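Uncharacterized protein YLR132C (Kluyveromyces marxianus, PDB 6PFQ) is a yeast Usb1, a 2H-superfamily phosphodiesterase that probably acts as a nuclease trimming U6 snRNA. Local coordinates at residues Asn8-Leu12 with Thr66-Glu72; Arg81-Ile86 with Ile133-Tyr137; Asp109-Gln113 with Val159-Leu165. All coordinates share one frame; numbering follows the deposited sequence.

Contact 1: Asn8-Leu12 with Thr66-Glu72; sequences NIGFL and TMMFANE
Phe69 lays one edge of its ring along the backbone of Asn8-Gly10, with Asn8 O lying in the ring plane 3.4 Å from CD2 and Gly10 N also close to that plane, 3.9 Å from CE2. Gly10 puts no side chain on this face, which it shares with Met67, and the ring edge comes close to its main chain. The backbones run antiparallel: Gly10 and Met67 form a hydrogen-bonded pair, with Gly10 N to Met67 O at 2.9 Å and Met67 N to Gly10 O at 2.7 Å. One pair further, Ile9 and Met68 are non-hydrogen-bonded and set their side chains side by side on the other face, Ile9 CD1 reaching Met68 CG at 3.5 Å. CG2 of Ile9, anti to the backbone N, turns instead to CG2 of Thr66. Pairing goes on past the strand end through Phe69 N to Asn8 O, at 2.9 Å and with an N-H...O angle of 151°. Asn8 ND2 donates to a water at 3.2 Å that also accepts from Glu72 N, so solvent joins the residue preceding strand 9-16 to the first residue of helix 72-88. Asn71 N-caps that helix through Glu74 N. Strand 9-16 lies between strands 59-68 and 204-209 in a four-stranded antiparallel sheet; helix 72-88 covers the Met67 face, with Met79 against Met67 and Leu75 against Phe69.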
# COMPACT_ATOMS: atom_id res chain seq x y z
N ASN A 8 -0.10 5.55 -21.13
CA ASN A 8 -0.77 4.26 -21.19
C ASN A 8 -0.53 3.40 -19.95
O ASN A 8 -0.56 2.17 -20.02
CB ASN A 8 -0.38 3.52 -22.48
CG ASN A 8 -0.85 4.29 -23.72
OD1 ASN A 8 -1.91 4.93 -23.70
ND2 ASN A 8 -0.08 4.23 -24.80
N ILE A 9 -0.27 4.04 -18.81
CA ILE A 9 -0.03 3.34 -17.54
C ILE A 9 -1.29 3.50 -16.70
O ILE A 9 -1.78 4.63 -16.54
CB ILE A 9 1.17 3.90 -16.76
CG1 ILE A 9 2.48 3.87 -17.57
CG2 ILE A 9 1.34 3.14 -15.43
CD1 ILE A 9 2.91 2.51 -18.02
N GLY A 10 -1.77 2.41 -16.12
CA GLY A 10 -2.91 2.47 -15.20
C GLY A 10 -2.62 1.71 -13.94
O GLY A 10 -1.83 0.76 -13.92
N PHE A 11 -3.26 2.13 -12.84
CA PHE A 11 -3.07 1.50 -11.54
C PHE A 11 -4.30 1.81 -10.69
O PHE A 11 -4.80 2.92 -10.72
CB PHE A 11 -1.75 2.04 -10.92
CG PHE A 11 -1.64 1.99 -9.39
CD1 PHE A 11 -1.36 0.79 -8.73
CD2 PHE A 11 -1.72 3.15 -8.63
CE1 PHE A 11 -1.23 0.74 -7.32
CE2 PHE A 11 -1.59 3.13 -7.22
CZ PHE A 11 -1.33 1.92 -6.56
N LEU A 12 -4.77 0.81 -9.93
CA LEU A 12 -5.98 0.93 -9.13
C LEU A 12 -5.64 0.91 -7.65
O LEU A 12 -4.76 0.16 -7.23
CB LEU A 12 -6.93 -0.24 -9.42
CG LEU A 12 -7.57 0.01 -10.78
CD1 LEU A 12 -7.92 -1.32 -11.46
CD2 LEU A 12 -8.79 0.90 -10.58
N THR A 66 1.40 -2.04 -11.48
CA THR A 66 1.51 -0.98 -12.48
C THR A 66 1.16 -1.58 -13.82
O THR A 66 1.91 -2.43 -14.34
CB THR A 66 2.91 -0.38 -12.49
OG1 THR A 66 3.15 0.29 -11.26
CG2 THR A 66 3.04 0.62 -13.61
N MET A 67 0.02 -1.21 -14.38
CA MET A 67 -0.45 -1.87 -15.59
C MET A 67 0.04 -1.09 -16.79
O MET A 67 -0.29 0.09 -16.96
CB MET A 67 -1.98 -1.99 -15.62
CG MET A 67 -2.50 -2.88 -14.49
SD MET A 67 -4.32 -3.06 -14.50
CE MET A 67 -4.86 -1.48 -13.87
N MET A 68 0.82 -1.74 -17.64
CA MET A 68 1.39 -1.05 -18.78
C MET A 68 0.65 -1.51 -20.02
O MET A 68 0.96 -2.56 -20.58
CB MET A 68 2.88 -1.31 -18.83
CG MET A 68 3.50 -0.92 -17.48
SD MET A 68 5.27 -0.98 -17.56
CE MET A 68 5.66 -1.22 -15.81
N PHE A 69 -0.28 -0.69 -20.47
CA PHE A 69 -1.05 -1.07 -21.64
C PHE A 69 -0.28 -0.76 -22.92
O PHE A 69 0.59 0.14 -22.96
CB PHE A 69 -2.38 -0.33 -21.64
CG PHE A 69 -3.23 -0.62 -20.42
CD1 PHE A 69 -4.09 -1.73 -20.40
CD2 PHE A 69 -3.17 0.19 -19.30
CE1 PHE A 69 -4.88 -2.00 -19.30
CE2 PHE A 69 -3.96 -0.08 -18.19
CZ PHE A 69 -4.80 -1.18 -18.19
N ALA A 70 -0.66 -1.47 -23.99
CA ALA A 70 0.07 -1.38 -25.26
C ALA A 70 -0.20 -0.08 -25.99
O ALA A 70 0.64 0.37 -26.78
CB ALA A 70 -0.27 -2.58 -26.15
N ASN A 71 -1.36 0.52 -25.79
CA ASN A 71 -1.71 1.74 -26.49
C ASN A 71 -2.90 2.36 -25.78
O ASN A 71 -3.47 1.78 -24.85
CB ASN A 71 -2.04 1.47 -27.97
CG ASN A 71 -2.98 0.30 -28.15
OD1 ASN A 71 -4.11 0.32 -27.68
ND2 ASN A 71 -2.50 -0.74 -28.82
N GLU A 72 -3.26 3.57 -26.22
CA GLU A 72 -4.38 4.27 -25.61
C GLU A 72 -5.68 3.50 -25.78
O GLU A 72 -6.54 3.51 -24.88
CB GLU A 72 -4.50 5.68 -26.20
CG GLU A 72 -5.70 6.48 -25.71
CD GLU A 72 -5.71 7.90 -26.25
OE1 GLU A 72 -4.79 8.66 -25.89
OE2 GLU A 72 -6.62 8.24 -27.03
O HOH W 1 -1.22 5.43 -27.57

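Contact 2: Arg81-Ile86 with Ile133-Tyr137; sequences RIRQEI and IVEKY
Ile133 and Tyr137, one helical turn apart, pack against Ile82 and Glu85 in a near-antiparallel helix pair, the axes of the two short segments 9.7 Å apart with 152° between their directions. Ile133 is the central bump. Its CG2 sits in the hollow between Ile82 and Glu85, 3.9 Å from Ile82 CA and equally close to Glu85 CB, while CD1 reaches further along the helix to Ile86 CG1, also at 3.9 Å. Ile82 and Tyr137 lie alongside one another with their side chains running in opposing senses, CG1 of Ile82 3.6 Å from CB of Tyr137. The tyrosine ring is sandwiched: CB of Arg81 makes a CH-pi contact over one face, 3.7 Å from the ring centroid and 15° off the normal, and CG of Lys136 lies over the centre of the opposite face. Arg81's charged end is engaged with Glu77 in a salt bridge. Beneath the pair, Ile82 and Val134 both rest on Leu12 of strand 9-16, so the two helices pack together on the sheet. Away from the sheet, the carboxylate of Glu85 stands almost perpendicular to the tyrosine ring, at its edge. OE2 forms a salt bridge with Lys136 NZ at 3.2 Å, using its syn lone pair, and also accepts from Tyr137 OH; that hydrogen bond, modelled at only 2.3 Å, is so short that its exact length is doubtful.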
# COMPACT_ATOMS: atom_id res chain seq x y z
N ARG A 81 -13.81 -1.42 -19.01
CA ARG A 81 -14.42 -2.68 -18.56
C ARG A 81 -14.22 -2.86 -17.05
O ARG A 81 -15.13 -3.32 -16.36
CB ARG A 81 -13.83 -3.87 -19.33
CG ARG A 81 -14.48 -4.13 -20.73
CD ARG A 81 -13.63 -5.12 -21.55
NE ARG A 81 -14.25 -5.57 -22.79
CZ ARG A 81 -14.12 -4.95 -23.96
NH1 ARG A 81 -13.39 -3.85 -24.06
NH2 ARG A 81 -14.72 -5.44 -25.05
N ILE A 82 -13.04 -2.53 -16.54
CA ILE A 82 -12.82 -2.59 -15.09
C ILE A 82 -13.83 -1.70 -14.35
O ILE A 82 -14.52 -2.16 -13.44
CB ILE A 82 -11.38 -2.20 -14.75
CG1 ILE A 82 -10.43 -3.30 -15.25
CG2 ILE A 82 -11.25 -2.02 -13.27
CD1 ILE A 82 -8.95 -2.96 -15.03
N ARG A 83 -13.94 -0.43 -14.76
CA ARG A 83 -14.86 0.50 -14.12
C ARG A 83 -16.30 -0.01 -14.17
O ARG A 83 -17.00 -0.06 -13.15
CB ARG A 83 -14.78 1.87 -14.81
N GLN A 84 -16.74 -0.47 -15.34
CA GLN A 84 -18.12 -0.92 -15.48
C GLN A 84 -18.38 -2.15 -14.61
O GLN A 84 -19.43 -2.24 -13.96
CB GLN A 84 -18.43 -1.23 -16.94
N GLU A 85 -17.46 -3.11 -14.61
CA GLU A 85 -17.67 -4.31 -13.82
C GLU A 85 -17.59 -4.02 -12.32
O GLU A 85 -18.30 -4.66 -11.54
CB GLU A 85 -16.68 -5.39 -14.23
CG GLU A 85 -17.05 -6.07 -15.54
CD GLU A 85 -16.61 -7.53 -15.59
OE1 GLU A 85 -16.49 -8.14 -14.50
OE2 GLU A 85 -16.39 -8.07 -16.70
N ILE A 86 -16.73 -3.09 -11.89
CA ILE A 86 -16.72 -2.76 -10.47
C ILE A 86 -18.04 -2.11 -10.06
O ILE A 86 -18.64 -2.46 -9.04
CB ILE A 86 -15.50 -1.87 -10.13
CG1 ILE A 86 -14.26 -2.73 -9.87
CG2 ILE A 86 -15.77 -1.03 -8.89
CD1 ILE A 86 -12.96 -2.01 -10.08
N ILE A 133 -11.79 -8.81 -10.98
CA ILE A 133 -12.00 -7.98 -12.16
C ILE A 133 -10.67 -7.49 -12.72
O ILE A 133 -10.44 -7.51 -13.94
CB ILE A 133 -12.92 -6.80 -11.80
CG1 ILE A 133 -14.34 -7.32 -11.50
CG2 ILE A 133 -12.97 -5.79 -12.95
CD1 ILE A 133 -15.15 -6.39 -10.68
N VAL A 134 -9.76 -7.04 -11.84
CA VAL A 134 -8.44 -6.59 -12.29
C VAL A 134 -7.70 -7.71 -13.00
O VAL A 134 -7.11 -7.51 -14.07
CB VAL A 134 -7.61 -6.02 -11.11
CG1 VAL A 134 -6.20 -5.60 -11.61
CG2 VAL A 134 -8.34 -4.83 -10.47
N GLU A 135 -7.71 -8.91 -12.41
CA GLU A 135 -7.01 -10.03 -13.04
C GLU A 135 -7.57 -10.33 -14.41
O GLU A 135 -6.83 -10.74 -15.32
CB GLU A 135 -7.10 -11.27 -12.16
N LYS A 136 -8.88 -10.14 -14.59
CA LYS A 136 -9.50 -10.44 -15.88
C LYS A 136 -9.02 -9.48 -16.97
O LYS A 136 -8.82 -9.88 -18.12
CB LYS A 136 -11.02 -10.40 -15.76
CG LYS A 136 -11.78 -10.68 -17.05
CD LYS A 136 -13.27 -10.94 -16.77
CE LYS A 136 -14.07 -11.13 -18.06
NZ LYS A 136 -15.52 -10.90 -17.81
N TYR A 137 -8.87 -8.20 -16.64
CA TYR A 137 -8.64 -7.19 -17.66
C TYR A 137 -7.22 -6.64 -17.71
O TYR A 137 -6.91 -5.88 -18.63
CB TYR A 137 -9.61 -6.02 -17.48
CG TYR A 137 -11.04 -6.47 -17.72
CD1 TYR A 137 -11.45 -6.84 -18.99
CD2 TYR A 137 -11.95 -6.55 -16.68
CE1 TYR A 137 -12.74 -7.28 -19.22
CE2 TYR A 137 -13.26 -6.98 -16.90
CZ TYR A 137 -13.64 -7.34 -18.19
OH TYR A 137 -14.91 -7.78 -18.45

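Contact 3: Asp109-Gln113 with Val159-Leu165; sequences DASLQ and VAQNAYL
An antiparallel strand pair, 112-119 with 154-161, gives way at this end to two Asx turns, the one at Asn162 leading into a type I beta turn to Leu165. Gln113 and Ala160 are its hydrogen-bonded pair, with Gln113 N to Ala160 O at 2.7 Å and Ala160 N to Gln113 O at 2.8 Å. Next to them the non-hydrogen-bonded pair Leu112-Gln161 faces the other side, where Leu112 CB packs on Val159 CG2 at 3.7 Å. Beyond the strands Asn162 takes over. Its N donates to Ser111 O almost straight, at 173°, and with CG anti to the backbone N (chi1 178°) its amide is carried across to Ala110, where ND2 meets the carbonyl O in the plane of both groups at 2.9 Å. Asn162 ND2 donates also to Ser172 OG, while OD1 accepts Tyr164 N from above its carbonyl plane. The amide of Gln113 stacks on that of Asn162, the planes 17° apart and NE2 3.4 Å from Asn162 CG. Glu106 accepts from Gln113 NE2, and a water bridges the same NE2 to Asn162 OD1. Asp109 OD1 closes the other turn by accepting Ser111 N at 3.0 Å and Ser111 OG at 2.6 Å, both from the same face of the carboxylate. The pairing belongs to one of the two sheets of the bilobed 2H phosphodiesterase fold; strand 154-161 carries its His-x-Ser motif, His154 and Ser156, which bind UMP in another crystal structure of this protein.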
# COMPACT_ATOMS: atom_id res chain seq x y z
N ASP A 109 12.78 -1.22 -7.40
CA ASP A 109 14.24 -1.23 -7.54
C ASP A 109 14.92 -1.45 -6.20
O ASP A 109 16.15 -1.33 -6.11
CB ASP A 109 14.74 0.06 -8.18
CG ASP A 109 14.47 1.30 -7.33
OD1 ASP A 109 13.76 1.19 -6.30
OD2 ASP A 109 14.95 2.38 -7.71
N ALA A 110 14.15 -1.83 -5.19
CA ALA A 110 14.60 -2.07 -3.82
C ALA A 110 15.26 -0.82 -3.19
O ALA A 110 15.98 -0.92 -2.19
CB ALA A 110 15.54 -3.28 -3.72
N SER A 111 14.96 0.36 -3.71
CA SER A 111 15.56 1.55 -3.10
C SER A 111 14.83 1.96 -1.82
O SER A 111 15.44 2.64 -0.97
CB SER A 111 15.56 2.73 -4.06
OG SER A 111 14.25 2.98 -4.55
N LEU A 112 13.55 1.59 -1.68
CA LEU A 112 12.74 2.01 -0.54
C LEU A 112 12.14 0.78 0.11
O LEU A 112 11.78 -0.18 -0.57
CB LEU A 112 11.62 2.95 -0.97
CG LEU A 112 12.07 4.29 -1.60
CD1 LEU A 112 10.85 5.08 -2.15
CD2 LEU A 112 12.83 5.10 -0.57
N GLN A 113 12.03 0.83 1.44
CA GLN A 113 11.49 -0.29 2.21
C GLN A 113 10.31 0.24 3.00
O GLN A 113 10.48 1.13 3.84
CB GLN A 113 12.58 -0.91 3.10
CG GLN A 113 13.66 -1.53 2.17
CD GLN A 113 14.83 -2.17 2.88
OE1 GLN A 113 15.15 -1.81 4.01
NE2 GLN A 113 15.52 -3.12 2.19
N VAL A 159 8.19 4.76 5.30
CA VAL A 159 9.08 4.31 4.23
C VAL A 159 10.50 4.70 4.60
O VAL A 159 10.75 5.84 5.00
CB VAL A 159 8.65 4.89 2.87
CG1 VAL A 159 8.68 6.42 2.87
CG2 VAL A 159 9.53 4.28 1.73
N ALA A 160 11.41 3.74 4.50
CA ALA A 160 12.83 3.96 4.79
C ALA A 160 13.65 3.73 3.52
O ALA A 160 13.24 2.98 2.62
CB ALA A 160 13.32 3.01 5.87
N GLN A 161 14.82 4.37 3.45
CA GLN A 161 15.77 4.11 2.37
C GLN A 161 16.49 2.80 2.63
O GLN A 161 16.84 2.48 3.77
CB GLN A 161 16.79 5.25 2.27
CG GLN A 161 16.12 6.56 1.87
CD GLN A 161 17.10 7.73 1.77
OE1 GLN A 161 17.15 8.40 0.74
NE2 GLN A 161 17.85 7.99 2.83
N ASN A 162 16.72 2.05 1.57
CA ASN A 162 17.52 0.83 1.70
C ASN A 162 18.99 1.22 1.72
O ASN A 162 19.56 1.56 0.68
CB ASN A 162 17.20 -0.13 0.56
CG ASN A 162 18.04 -1.41 0.61
OD1 ASN A 162 18.78 -1.66 1.59
ND2 ASN A 162 17.90 -2.24 -0.43
N ALA A 163 19.62 1.16 2.90
CA ALA A 163 21.05 1.51 2.98
C ALA A 163 21.92 0.54 2.19
O ALA A 163 23.05 0.90 1.82
CB ALA A 163 21.53 1.53 4.43
N TYR A 164 21.41 -0.63 1.86
CA TYR A 164 22.24 -1.67 1.24
C TYR A 164 21.95 -1.81 -0.24
O TYR A 164 22.33 -2.82 -0.84
CB TYR A 164 22.06 -3.01 1.97
CG TYR A 164 22.38 -2.79 3.42
CD1 TYR A 164 23.68 -2.92 3.88
CD2 TYR A 164 21.38 -2.42 4.33
CE1 TYR A 164 23.99 -2.68 5.22
CE2 TYR A 164 21.68 -2.17 5.66
CZ TYR A 164 22.99 -2.32 6.10
OH TYR A 164 23.29 -2.09 7.41
N LEU A 165 21.28 -0.82 -0.82
CA LEU A 165 20.82 -0.85 -2.20
C LEU A 165 21.92 -1.24 -3.18
O LEU A 165 21.67 -1.97 -4.15
CB LEU A 165 20.28 0.53 -2.59
CG LEU A 165 19.91 0.70 -4.07
CD1 LEU A 165 18.79 -0.30 -4.42
CD2 LEU A 165 19.43 2.11 -4.30
O HOH W 2 15.51 0.42 5.53
O HOH W 3 18.17 -4.06 2.90

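From the N terminus, strand 9-16 leads through helix 20-39 to strand 59-68, and contact 1 closes this first loop as a strand pairing. Helix 72-88 follows directly, opening contact 2, which is completed by helix 121-137. These two contacts stand in series yet touch: Met67 SD lies 4.3 Å from Val134 CG1, packing that joins the sheet pairing to the helix pair. Contact 3 opens at residues 109-113, inside the loop spanned by contact 2, and closes beyond it at 159-165, so the two cross. Their centres are about 33 Å apart, on opposite sides of the chain's centre. Strand 112-119 of the second sheet runs into helix 121-137 beside the first, connecting the two halves.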